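Local coordinates for hypothetical protein SPy0176 (PDB 2OQT), which probably serves as the phosphocarrier IIA component of a sugar phosphotransferase system that takes up and phosphorylates ascorbate, at residues N12-G17 against E141-V146. Numbering follows the deposited sequence.
Sequences NSIRLG and EVLEMV
Ile-14 reaches from the edge strand 14-18 to Val-142 and Leu-143 on helix 139-149. At its CB the side chain of Ile-14 forks. CG2 lies anti to the backbone N and meets both methyls of Val-142: Ile-14 CG2 is 3.9 Å from Val-142 CG2 and 4.0 Å from Val-142 CG1. CG1 lies beside the backbone N (chi1 -42°) and carries CD1 onward to the helix. There Ile-14 CD1 packs closely on Val-142 CG1, at 3.3 Å. Ile-14 CD1 is also 3.8 Å from Leu-143 CD2 and 4.1 Å from Leu-143 CD1. The side chains of Ile-14 and Val-142 pass each other, pointing in opposite directions. Leu-16, two residues along the strand, adds a looser touch, with Leu-16 CD2 4.4 Å from Val-142 CG2. The axes of strand 14-16 and helix 141-146 make an angle of 121°. Leu-8 of helix 4-10 also packs on Ile-14, and Leu-83 of the neighbouring parallel strand 80-86 packs on Val-142. The last helix, 139-149, thus covers a strand of the mixed sheet in this alpha/beta domain. Between the two segments the contact is aliphatic, with no hydrogen bond across it. It probably depends on the fit of the methyls and the exclusion of water.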
ATOM      1  N   ASN A  12       7.217  10.555  -2.237  1.00 61.72           N
ATOM      2  CA  ASN A  12       8.185   9.810  -3.025  1.00 60.72           C
ATOM      3  C   ASN A  12       8.154   8.386  -2.601  1.00 60.35           C
ATOM      4  O   ASN A  12       9.174   7.843  -2.196  1.00 60.92           O
ATOM      5  CB  ASN A  12       9.592  10.369  -2.822  1.00 61.13           C
ATOM      6  CG  ASN A  12       9.941  11.422  -3.839  1.00 59.80           C
ATOM      7  OD1 ASN A  12      11.108  11.726  -4.034  1.00 61.45           O
ATOM      8  ND2 ASN A  12       8.933  11.971  -4.507  1.00 57.37           N
ATOM      9  N   SER A  13       6.969   7.791  -2.724  1.00 60.21           N
ATOM     10  CA  SER A  13       6.536   6.624  -1.936  1.00 59.25           C
ATOM     11  C   SER A  13       6.650   5.291  -2.624  1.00 59.06           C
ATOM     12  O   SER A  13       6.314   4.259  -2.042  1.00 58.75           O
ATOM     13  CB  SER A  13       5.062   6.783  -1.662  1.00 58.71           C
ATOM     14  OG  SER A  13       4.870   7.295  -0.391  1.00 59.27           O
ATOM     15  N   ILE A  14       7.063   5.316  -3.883  1.00 59.02           N
ATOM     16  CA  ILE A  14       7.097   4.118  -4.674  1.00 59.29           C
ATOM     17  C   ILE A  14       8.438   3.408  -4.465  1.00 60.06           C
ATOM     18  O   ILE A  14       9.498   4.052  -4.463  1.00 61.37           O
ATOM     19  CB  ILE A  14       6.773   4.435  -6.146  1.00 59.13           C
ATOM     20  CG1 ILE A  14       5.605   5.455  -6.210  1.00 57.17           C
ATOM     21  CG2 ILE A  14       6.498   3.122  -6.949  1.00 60.17           C
ATOM     22  CD1 ILE A  14       4.632   5.321  -7.366  1.00 51.82           C
ATOM     23  N   ARG A  15       8.376   2.106  -4.195  1.00 60.31           N
ATOM     24  CA  ARG A  15       9.539   1.224  -4.234  1.00 60.77           C
ATOM     25  C   ARG A  15       9.230   0.048  -5.104  1.00 62.24           C
ATOM     26  O   ARG A  15       8.098  -0.447  -5.178  1.00 62.56           O
ATOM     27  CB  ARG A  15       9.969   0.698  -2.886  1.00 59.77           C
ATOM     28  CG  ARG A  15      10.242   1.744  -1.858  1.00 60.23           C
ATOM     29  CD  ARG A  15      11.502   2.548  -2.048  1.00 58.54           C
ATOM     30  NE  ARG A  15      11.549   3.563  -1.000  1.00 56.25           N
ATOM     31  CZ  ARG A  15      10.994   4.768  -1.098  1.00 57.30           C
ATOM     32  NH1 ARG A  15      10.384   5.149  -2.223  1.00 54.00           N
ATOM     33  NH2 ARG A  15      11.078   5.608  -0.071  1.00 57.83           N
ATOM     34  N   LEU A  16      10.277  -0.405  -5.770  1.00 64.27           N
ATOM     35  CA  LEU A  16      10.130  -1.312  -6.879  1.00 65.09           C
ATOM     36  C   LEU A  16      11.008  -2.531  -6.682  1.00 65.57           C
ATOM     37  O   LEU A  16      12.219  -2.397  -6.451  1.00 65.75           O
ATOM     38  CB  LEU A  16      10.445  -0.559  -8.175  1.00 65.14           C
ATOM     39  CG  LEU A  16       9.186   0.062  -8.769  1.00 65.02           C
ATOM     40  CD1 LEU A  16       9.544   1.122  -9.767  1.00 65.20           C
ATOM     41  CD2 LEU A  16       8.348  -1.045  -9.425  1.00 67.15           C
ATOM     42  N   GLY A  17      10.373  -3.706  -6.732  1.00 65.83           N
ATOM     43  CA  GLY A  17      11.076  -4.989  -6.767  1.00 65.67           C
ATOM     44  C   GLY A  17      11.869  -5.221  -5.517  1.00 66.14           C
ATOM     45  O   GLY A  17      13.066  -5.464  -5.568  1.00 67.08           O
ATOM     46  N   GLU A 141       6.458   5.032 -14.459  1.00 79.72           N
ATOM     47  CA  GLU A 141       5.370   4.222 -15.028  1.00 78.87           C
ATOM     48  C   GLU A 141       4.350   3.727 -14.035  1.00 77.58           C
ATOM     49  O   GLU A 141       3.203   3.504 -14.406  1.00 77.35           O
ATOM     50  CB  GLU A 141       5.851   3.091 -15.945  1.00 79.22           C
ATOM     51  CG  GLU A 141       7.134   2.429 -15.588  1.00 80.79           C
ATOM     52  CD  GLU A 141       7.898   2.039 -16.843  1.00 84.13           C
ATOM     53  OE1 GLU A 141       8.242   0.839 -17.025  1.00 82.86           O
ATOM     54  OE2 GLU A 141       8.132   2.964 -17.654  1.00 85.47           O
ATOM     55  N   VAL A 142       4.746   3.571 -12.778  1.00 76.67           N
ATOM     56  CA  VAL A 142       3.752   3.345 -11.738  1.00 76.04           C
ATOM     57  C   VAL A 142       2.795   4.538 -11.726  1.00 76.14           C
ATOM     58  O   VAL A 142       1.587   4.367 -11.844  1.00 75.74           O
ATOM     59  CB  VAL A 142       4.364   3.092 -10.350  1.00 75.84           C
ATOM     60  CG1 VAL A 142       3.281   3.033  -9.294  1.00 75.04           C
ATOM     61  CG2 VAL A 142       5.167   1.788 -10.336  1.00 75.72           C
ATOM     62  N   LEU A 143       3.340   5.746 -11.650  1.00 76.55           N
ATOM     63  CA  LEU A 143       2.512   6.947 -11.673  1.00 77.06           C
ATOM     64  C   LEU A 143       1.677   7.045 -12.964  1.00 77.83           C
ATOM     65  O   LEU A 143       0.574   7.588 -12.966  1.00 77.59           O
ATOM     66  CB  LEU A 143       3.365   8.209 -11.473  1.00 76.92           C
ATOM     67  CG  LEU A 143       3.810   8.778 -10.099  1.00 76.76           C
ATOM     68  CD1 LEU A 143       2.799   8.587  -8.935  1.00 75.00           C
ATOM     69  CD2 LEU A 143       5.170   8.284  -9.681  1.00 75.56           C
ATOM     70  N   GLU A 144       2.198   6.511 -14.066  1.00 79.06           N
ATOM     71  CA  GLU A 144       1.456   6.561 -15.322  1.00 80.21           C
ATOM     72  C   GLU A 144       0.274   5.607 -15.300  1.00 80.39           C
ATOM     73  O   GLU A 144      -0.802   5.928 -15.820  1.00 80.18           O
ATOM     74  CB  GLU A 144       2.371   6.367 -16.531  1.00 80.23           C
ATOM     75  CG  GLU A 144       2.875   7.716 -17.101  1.00 82.46           C
ATOM     76  CD  GLU A 144       4.315   7.653 -17.620  1.00 84.60           C
ATOM     77  OE1 GLU A 144       4.888   6.539 -17.634  1.00 85.43           O
ATOM     78  OE2 GLU A 144       4.877   8.709 -18.013  1.00 85.05           O
HETATM   79  N   MSE A 145       0.472   4.456 -14.664  1.00 80.98           N
HETATM   80  CA  MSE A 145      -0.633   3.552 -14.383  1.00 82.09           C
HETATM   81  C   MSE A 145      -1.675   4.206 -13.505  1.00 81.56           C
HETATM   82  O   MSE A 145      -2.860   4.038 -13.769  1.00 81.85           O
HETATM   83  CB  MSE A 145      -0.146   2.274 -13.739  1.00 81.72           C
HETATM   84  CG  MSE A 145       0.735   1.482 -14.636  1.00 82.60           C
HETATM   85 SE   MSE A 145       0.923  -0.318 -13.984  0.80 86.31          SE
HETATM   86  CE  MSE A 145      -0.988  -0.797 -13.847  1.00 84.31           C
ATOM     87  N   VAL A 146      -1.244   4.965 -12.489  1.00 81.41           N
ATOM     88  CA  VAL A 146      -2.174   5.645 -11.576  1.00 81.26           C
ATOM     89  C   VAL A 146      -3.000   6.749 -12.250  1.00 81.59           C
ATOM     90  O   VAL A 146      -4.158   6.952 -11.879  1.00 81.63           O
ATOM     91  CB  VAL A 146      -1.475   6.184 -10.269  1.00 81.64           C
ATOM     92  CG1 VAL A 146      -2.501   6.698  -9.248  1.00 80.25           C
ATOM     93  CG2 VAL A 146      -0.619   5.104  -9.624  1.00 81.96           C
TER